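Local coordinates for Swi5-dependent recombination DNA repair protein 1 (Schizosaccharomyces pombe, PDB 3VIQ) that works with Swi5 to activate Rad51-mediated strand exchange, serving DNA recombination repair and meiotic chromosome segregation, here represented by its C-terminal domain, at residues Gly71-Phe77 against Gln89-Phe95; Gln53-Glu57 against Gly118-Ser122. All blocks are in the same frame, centred on the assembly; numbering follows the deposited sequence. Where two conformers were deposited one is given.

Interaction 1: Gly71-Phe77 against Gln89-Phe95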
ATOM      1  N   GLY A  71      15.663   3.854  32.734  1.00 77.51           N
ATOM      2  CA  GLY A  71      15.386   2.427  32.835  1.00 78.25           C
ATOM      3  C   GLY A  71      15.409   1.695  31.512  1.00 78.31           C
ATOM      4  O   GLY A  71      15.433   0.464  31.478  1.00 79.63           O
ATOM      5  N   GLY A  72      15.404   2.439  30.412  1.00 74.54           N
ATOM      6  CA  GLY A  72      15.305   1.816  29.107  1.00 71.63           C
ATOM      7  C   GLY A  72      13.890   1.327  28.881  1.00 68.58           C
ATOM      8  O   GLY A  72      12.930   1.886  29.460  1.00 64.13           O
ATOM      9  N   VAL A  73      13.793   0.275  28.063  1.00 66.22           N
ATOM     10  CA  VAL A  73      12.541  -0.341  27.668  1.00 69.01           C
ATOM     11  C   VAL A  73      12.169  -1.532  28.566  1.00 72.01           C
ATOM     12  O   VAL A  73      12.954  -2.457  28.686  1.00 77.14           O
ATOM     13  CB  VAL A  73      12.641  -0.909  26.204  1.00 68.99           C
ATOM     14  CG1 VAL A  73      11.390  -1.702  25.840  1.00 68.64           C
ATOM     15  CG2 VAL A  73      12.923   0.205  25.151  1.00 65.95           C
ATOM     16  N   THR A  74      10.962  -1.532  29.137  1.00 72.00           N
ATOM     17  CA  THR A  74      10.419  -2.704  29.837  1.00 73.41           C
ATOM     18  C   THR A  74       9.549  -3.628  28.953  1.00 71.95           C
ATOM     19  O   THR A  74       8.530  -3.197  28.402  1.00 73.69           O
ATOM     20  CB  THR A  74       9.574  -2.265  31.066  1.00 77.49           C
ATOM     21  OG1 THR A  74      10.435  -1.728  32.087  1.00 81.23           O
ATOM     22  CG2 THR A  74       8.798  -3.447  31.653  1.00 76.20           C
ATOM     23  N   GLN A  75       9.938  -4.898  28.841  1.00 69.48           N
ATOM     24  CA  GLN A  75       9.119  -5.923  28.186  1.00 68.69           C
ATOM     25  C   GLN A  75       8.400  -6.713  29.254  1.00 69.61           C
ATOM     26  O   GLN A  75       9.027  -7.158  30.224  1.00 68.95           O
ATOM     27  CB  GLN A  75       9.992  -6.868  27.367  1.00 70.76           C
ATOM     28  CG  GLN A  75      10.564  -6.245  26.131  1.00 70.35           C
ATOM     29  CD  GLN A  75      11.631  -7.089  25.442  1.00 74.14           C
ATOM     30  OE1 GLN A  75      12.259  -7.958  26.050  1.00 72.25           O
ATOM     31  NE2 GLN A  75      11.867  -6.798  24.163  1.00 74.39           N
ATOM     32  N   SER A  76       7.093  -6.896  29.087  1.00 66.75           N
ATOM     33  CA  SER A  76       6.260  -7.508  30.121  1.00 66.27           C
ATOM     34  C   SER A  76       5.349  -8.628  29.587  1.00 65.23           C
ATOM     35  O   SER A  76       4.811  -8.519  28.493  1.00 69.31           O
ATOM     36  CB  SER A  76       5.397  -6.431  30.784  1.00 68.19           C
ATOM     37  OG  SER A  76       6.130  -5.673  31.735  1.00 70.92           O
ATOM     38  N   PHE A  77       5.179  -9.699  30.365  1.00 63.92           N
ATOM     39  CA  PHE A  77       4.140 -10.702  30.107  1.00 61.88           C
ATOM     40  C   PHE A  77       3.746 -11.381  31.388  1.00 62.06           C
ATOM     41  O   PHE A  77       4.480 -11.352  32.368  1.00 64.58           O
ATOM     42  CB  PHE A  77       4.573 -11.752  29.077  1.00 62.16           C
ATOM     43  CG  PHE A  77       5.879 -12.437  29.403  1.00 61.52           C
ATOM     44  CD1 PHE A  77       5.904 -13.619  30.123  1.00 61.79           C
ATOM     45  CD2 PHE A  77       7.072 -11.896  28.995  1.00 61.01           C
ATOM     46  CE1 PHE A  77       7.097 -14.236  30.415  1.00 61.28           C
ATOM     47  CE2 PHE A  77       8.271 -12.511  29.309  1.00 61.56           C
ATOM     48  CZ  PHE A  77       8.273 -13.684  30.001  1.00 61.32           C
ATOM     49  N   GLN A  89       5.965 -10.938  34.299  1.00 64.67           N
ATOM     50  CA  GLN A  89       7.396 -11.147  34.200  1.00 66.23           C
ATOM     51  C   GLN A  89       7.916  -9.963  33.437  1.00 67.22           C
ATOM     52  O   GLN A  89       7.401  -9.657  32.354  1.00 66.77           O
ATOM     53  CB  GLN A  89       7.713 -12.442  33.435  1.00 65.62           C
ATOM     54  CG  GLN A  89       9.193 -12.784  33.308  1.00 67.53           C
ATOM     55  CD  GLN A  89       9.801 -13.217  34.625  1.00 68.47           C
ATOM     56  OE1 GLN A  89       9.448 -14.259  35.182  1.00 72.59           O
ATOM     57  NE2 GLN A  89      10.700 -12.414  35.140  1.00 69.23           N
ATOM     58  N   GLU A  90       8.916  -9.297  33.997  1.00 67.69           N
ATOM     59  CA  GLU A  90       9.464  -8.077  33.406  1.00 70.86           C
ATOM     60  C   GLU A  90      10.942  -8.268  33.036  1.00 74.07           C
ATOM     61  O   GLU A  90      11.575  -9.274  33.372  1.00 77.57           O
ATOM     62  CB  GLU A  90       9.258  -6.869  34.341  1.00 71.08           C
ATOM     63  CG  GLU A  90       7.927  -6.146  34.127  1.00 72.05           C
ATOM     64  CD  GLU A  90       7.457  -5.254  35.300  1.00 75.06           C
ATOM     65  OE1 GLU A  90       8.300  -4.859  36.129  1.00 78.38           O
ATOM     66  OE2 GLU A  90       6.227  -4.950  35.387  1.00 74.91           O
ATOM     67  N   VAL A  91      11.474  -7.291  32.326  1.00 75.22           N
ATOM     68  CA  VAL A  91      12.834  -7.345  31.815  1.00 75.55           C
ATOM     69  C   VAL A  91      13.144  -5.923  31.398  1.00 75.54           C
ATOM     70  O   VAL A  91      12.240  -5.096  31.314  1.00 76.70           O
ATOM     71  CB  VAL A  91      12.925  -8.328  30.607  1.00 76.11           C
ATOM     72  CG1 VAL A  91      13.823  -7.790  29.488  1.00 74.34           C
ATOM     73  CG2 VAL A  91      13.382  -9.699  31.074  1.00 74.04           C
ATOM     74  N   ARG A  92      14.415  -5.616  31.191  1.00 74.50           N
ATOM     75  CA  ARG A  92      14.752  -4.353  30.582  0.50 73.95           C
ATOM     76  C   ARG A  92      15.740  -4.589  29.446  1.00 75.72           C
ATOM     77  O   ARG A  92      16.495  -5.562  29.457  1.00 76.67           O
ATOM     78  CB  ARG A  92      15.198  -3.355  31.647  0.50 72.90           C
ATOM     79  CG  ARG A  92      14.036  -3.086  32.596  0.50 71.49           C
ATOM     80  CD  ARG A  92      14.185  -1.911  33.524  0.50 70.47           C
ATOM     81  NE  ARG A  92      12.852  -1.389  33.795  0.50 68.85           N
ATOM     82  CZ  ARG A  92      12.580  -0.350  34.572  0.50 68.29           C
ATOM     83  NH1 ARG A  92      13.550   0.307  35.191  0.50 68.22           N
ATOM     84  NH2 ARG A  92      11.318   0.032  34.722  0.50 66.46           N
ATOM     85  N   THR A  93      15.653  -3.731  28.422  1.00 77.70           N
ATOM     86  CA  THR A  93      16.446  -3.852  27.174  1.00 77.88           C
ATOM     87  C   THR A  93      16.525  -2.494  26.504  1.00 76.71           C
ATOM     88  O   THR A  93      15.741  -1.583  26.820  1.00 78.19           O
ATOM     89  CB  THR A  93      15.826  -4.845  26.161  1.00 78.00           C
ATOM     90  OG1 THR A  93      15.749  -6.138  26.754  1.00 80.36           O
ATOM     91  CG2 THR A  93      16.662  -4.958  24.904  1.00 77.84           C
ATOM     92  N   GLU A  94      17.476  -2.355  25.588  1.00 75.11           N
ATOM     93  CA  GLU A  94      17.685  -1.085  24.903  1.00 76.02           C
ATOM     94  C   GLU A  94      16.605  -0.790  23.846  1.00 71.31           C
ATOM     95  O   GLU A  94      16.024  -1.696  23.226  1.00 67.89           O
ATOM     96  CB  GLU A  94      19.082  -1.020  24.268  1.00 80.56           C
ATOM     97  CG  GLU A  94      19.382  -2.143  23.264  1.00 83.61           C
ATOM     98  CD  GLU A  94      20.541  -1.821  22.323  1.00 87.61           C
ATOM     99  OE1 GLU A  94      21.438  -1.043  22.708  1.00 88.55           O
ATOM    100  OE2 GLU A  94      20.551  -2.360  21.192  1.00 91.47           O
ATOM    101  N   PHE A  95      16.357   0.502  23.674  1.00 67.17           N
ATOM    102  CA  PHE A  95      15.490   1.014  22.639  1.00 66.31           C
ATOM    103  C   PHE A  95      16.179   0.891  21.275  1.00 65.64           C
ATOM    104  O   PHE A  95      17.252   1.449  21.057  1.00 66.00           O
ATOM    105  CB  PHE A  95      15.183   2.470  22.940  1.00 64.22           C
ATOM    106  CG  PHE A  95      14.104   3.043  22.116  1.00 61.75           C
ATOM    107  CD1 PHE A  95      12.798   2.585  22.253  1.00 61.06           C
ATOM    108  CD2 PHE A  95      14.364   4.093  21.247  1.00 60.91           C
ATOM    109  CE1 PHE A  95      11.776   3.148  21.520  1.00 59.89           C
ATOM    110  CE2 PHE A  95      13.356   4.654  20.500  1.00 59.87           C
ATOM    111  CZ  PHE A  95      12.048   4.180  20.632  1.00 59.39           C
TER
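V73 and T93, beside G72, form a hydrogen-bonded antiparallel pair: V73 N donates to T93 O and T93 N returns to V73 O, each at 3.0 Å. Four residues further on, F77 N reaches Q89 O at 3.0 Å. Between these two pairs the ladder is looser, with Q75 N and V91 O joined weakly at 3.4 Å.

Among the side chains, R92 makes a polar link, less certain because it rests on one of two conformers. Its chain, extended from CG to NE, brings NE to T74 OG1 at 3.0 Å, the hydroxyl tilted 18° from the guanidinium plane; NH2 adds a weak second bond. A valine in place of T74 has no hydroxyl, which is likely to leave the guanidinium without this acceptor and freer to swing.

Apolar contacts lie on the face of V73 and F77. F77 CG sits between its backbone N and carbonyl carbon (chi1 54°), laying the ring beside Q89, whose CB stands over one face, 3.8 Å from the centroid. V73 CG2 meets the F95 ring edge at CD1 (3.8 Å). This largely exposed antiparallel beta hairpin, strands 73-78 and 88-93, stands out from the end of helix 38-68, its V73/F95 end seated against helices 38-68 and 97-103.

Interaction 2: Gln53-Glu57 against Gly118-Ser122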
ATOM      1  N   GLN A  53      14.402   8.223   6.457  1.00 50.44           N
ATOM      2  CA  GLN A  53      15.584   7.560   7.060  1.00 51.85           C
ATOM      3  C   GLN A  53      16.564   8.522   7.764  1.00 53.43           C
ATOM      4  O   GLN A  53      17.032   8.277   8.903  1.00 55.26           O
ATOM      5  CB  GLN A  53      16.338   6.737   5.984  1.00 51.56           C
ATOM      6  CG  GLN A  53      15.511   5.560   5.429  1.00 51.21           C
ATOM      7  CD  GLN A  53      16.159   4.792   4.281  1.00 51.24           C
ATOM      8  OE1 GLN A  53      17.191   5.185   3.756  1.00 51.77           O
ATOM      9  NE2 GLN A  53      15.524   3.696   3.875  1.00 51.09           N
ATOM     10  N   GLN A  54      16.908   9.583   7.064  1.00 52.36           N
ATOM     11  CA  GLN A  54      17.751  10.641   7.601  1.00 53.20           C
ATOM     12  C   GLN A  54      17.091  11.262   8.842  1.00 52.74           C
ATOM     13  O   GLN A  54      17.743  11.389   9.899  1.00 52.75           O
ATOM     14  CB  GLN A  54      17.932  11.689   6.501  1.00 55.04           C
ATOM     15  CG  GLN A  54      19.045  12.662   6.658  1.00 59.16           C
ATOM     16  CD  GLN A  54      19.145  13.631   5.458  1.00 61.49           C
ATOM     17  OE1 GLN A  54      18.671  13.339   4.350  1.00 60.41           O
ATOM     18  NE2 GLN A  54      19.751  14.790   5.694  1.00 62.41           N
ATOM     19  N   ALA A  55      15.800  11.630   8.731  1.00 50.71           N
ATOM     20  CA  ALA A  55      15.068  12.205   9.872  1.00 49.90           C
ATOM     21  C   ALA A  55      14.923  11.196  11.021  1.00 51.95           C
ATOM     22  O   ALA A  55      15.038  11.575  12.198  1.00 53.90           O
ATOM     23  CB  ALA A  55      13.690  12.727   9.444  1.00 46.90           C
ATOM     24  N   ALA A  56      14.663   9.927  10.696  1.00 52.50           N
ATOM     25  CA  ALA A  56      14.614   8.875  11.727  1.00 54.60           C
ATOM     26  C   ALA A  56      15.926   8.777  12.522  1.00 55.64           C
ATOM     27  O   ALA A  56      15.896   8.626  13.734  1.00 57.51           O
ATOM     28  CB  ALA A  56      14.254   7.503  11.122  1.00 52.52           C
ATOM     29  N   GLU A  57      17.062   8.851  11.840  1.00 57.84           N
ATOM     30  CA  GLU A  57      18.380   8.821  12.499  1.00 59.60           C
ATOM     31  C   GLU A  57      18.635  10.042  13.401  1.00 59.68           C
ATOM     32  O   GLU A  57      19.254   9.917  14.476  1.00 60.47           O
ATOM     33  CB  GLU A  57      19.494   8.716  11.455  1.00 61.69           C
ATOM     34  CG  GLU A  57      19.699   7.300  10.940  1.00 63.92           C
ATOM     35  CD  GLU A  57      20.784   7.220   9.890  1.00 66.66           C
ATOM     36  OE1 GLU A  57      21.687   8.072   9.907  1.00 69.84           O
ATOM     37  OE2 GLU A  57      20.730   6.313   9.033  1.00 69.16           O
ATOM     38  N   GLY A 118      23.435  -2.821  10.943  1.00 93.28           N
ATOM     39  CA  GLY A 118      23.431  -1.445  11.441  1.00 89.49           C
ATOM     40  C   GLY A 118      23.264  -0.393  10.368  1.00 86.54           C
ATOM     41  O   GLY A 118      23.897   0.656  10.425  1.00 84.98           O
ATOM     42  N   ASP A 119      22.401  -0.678   9.395  1.00 84.12           N
ATOM     43  CA  ASP A 119      22.090   0.245   8.300  1.00 81.80           C
ATOM     44  C   ASP A 119      20.697  -0.078   7.728  1.00 78.68           C
ATOM     45  O   ASP A 119      20.081  -1.085   8.092  1.00 77.96           O
ATOM     46  CB  ASP A 119      23.178   0.202   7.204  1.00 82.70           C
ATOM     47  CG  ASP A 119      23.654  -1.217   6.891  1.00 85.14           C
ATOM     48  OD1 ASP A 119      22.838  -2.161   6.902  1.00 86.23           O
ATOM     49  OD2 ASP A 119      24.858  -1.403   6.630  1.00 87.60           O
ATOM     50  N   TRP A 120      20.214   0.777   6.833  1.00 75.10           N
ATOM     51  CA  TRP A 120      18.864   0.657   6.268  1.00 72.31           C
ATOM     52  C   TRP A 120      18.799  -0.353   5.137  1.00 74.17           C
ATOM     53  O   TRP A 120      19.763  -0.514   4.404  1.00 74.85           O
ATOM     54  CB  TRP A 120      18.424   2.012   5.727  1.00 68.97           C
ATOM     55  CG  TRP A 120      18.294   3.064   6.791  1.00 66.05           C
ATOM     56  CD1 TRP A 120      19.228   3.998   7.154  1.00 64.17           C
ATOM     57  CD2 TRP A 120      17.158   3.284   7.620  1.00 62.21           C
ATOM     58  NE1 TRP A 120      18.735   4.782   8.166  1.00 62.95           N
ATOM     59  CE2 TRP A 120      17.463   4.367   8.469  1.00 61.51           C
ATOM     60  CE3 TRP A 120      15.908   2.673   7.724  1.00 61.55           C
ATOM     61  CZ2 TRP A 120      16.561   4.860   9.404  1.00 60.38           C
ATOM     62  CZ3 TRP A 120      14.999   3.174   8.659  1.00 61.61           C
ATOM     63  CH2 TRP A 120      15.339   4.256   9.489  1.00 60.45           C
ATOM     64  N   LYS A 121      17.650  -1.003   4.968  1.00 78.73           N
ATOM     65  CA  LYS A 121      17.478  -1.997   3.896  1.00 81.26           C
ATOM     66  C   LYS A 121      16.996  -1.387   2.584  1.00 82.53           C
ATOM     67  O   LYS A 121      16.358  -0.328   2.574  1.00 80.35           O
ATOM     68  CB  LYS A 121      16.475  -3.071   4.306  1.00 81.61           C
ATOM     69  CG  LYS A 121      16.890  -3.932   5.482  1.00 84.78           C
ATOM     70  CD  LYS A 121      15.894  -5.076   5.646  1.00 85.39           C
ATOM     71  CE  LYS A 121      16.110  -5.848   6.932  1.00 87.90           C
ATOM     72  NZ  LYS A 121      15.535  -7.232   6.864  1.00 87.30           N
ATOM     73  N   SER A 122      17.284  -2.095   1.488  1.00 85.83           N
ATOM     74  CA  SER A 122      16.756  -1.777   0.158  1.00 84.10           C
ATOM     75  C   SER A 122      15.248  -1.920   0.140  1.00 82.40           C
ATOM     76  O   SER A 122      14.532  -0.961   0.405  1.00 85.65           O
ATOM     77  CB  SER A 122      17.382  -2.691  -0.899  1.00 83.87           C
TER
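Two torsions prepare the meeting of W120 with helix 38-68: its CG lies anti to its own carbonyl carbon (chi1 -64°), and the indole is then turned roughly crosswise at chi2, so that one face is presented to Q53 and the NE1 edge to E57. On the helix, Q53 and E57 both run extended beyond CG, one along the face of the indole and the other past its rim.

The stacking partner is Q53. Its CG stands over the centre of the six-membered ring, 3.7 Å from the centroid, in a CH-pi contact, and CB approaches CE2 of W120 at 3.6 Å. Farther along the chain the flat amide group lies nearly parallel to the indole, the planes 11° apart. A56, one turn along the helix from Q53, sets its CB at the ring edge, 3.8 Å from W120 CH2. The same indole packs on M97 and L101 of helix 97-103 and meets F113 edge-to-face, while A56 also packs on M60 of the Swi5 chain. Strand 119-120, paired with 113-114, is thus docked by its tryptophan on a part of helix 38-68 within a predicted coiled coil.

The polar link is W120 NE1 to E57 OE2, 2.7 Å long with an angle of 149° at the hydrogen. The carboxylate oxygen lies close to the indole plane and receives the bond on its anti side. The face contact limits movement along the ring normal, toward Q53; the in-plane bond probably limits how the indole can turn in its own plane, and the indole's single N-H is spent on a carboxylate that probably carries negative charge.

Interaction 1 pairs the two strands of the hairpin, whereas interaction 2 ties the C-terminal strand to the second long helix. Their centres are 24 Å apart and their nearest atoms about 8 Å apart, so they do not touch. Helix 38-68 carries Q53-E57 and is followed, after a short glycine-containing loop, by strand 73-78 of the hairpin; the chain then returns through helix 97-103 to G118-S122, making interaction 2 the longer-range closure around interaction 1. Helix 97-103 bridges them: V73 rests on M99 and F95 on F100, while A56 also packs on F100. Swi5 reaches the helix at interaction 2 but does not touch the segments of interaction 1.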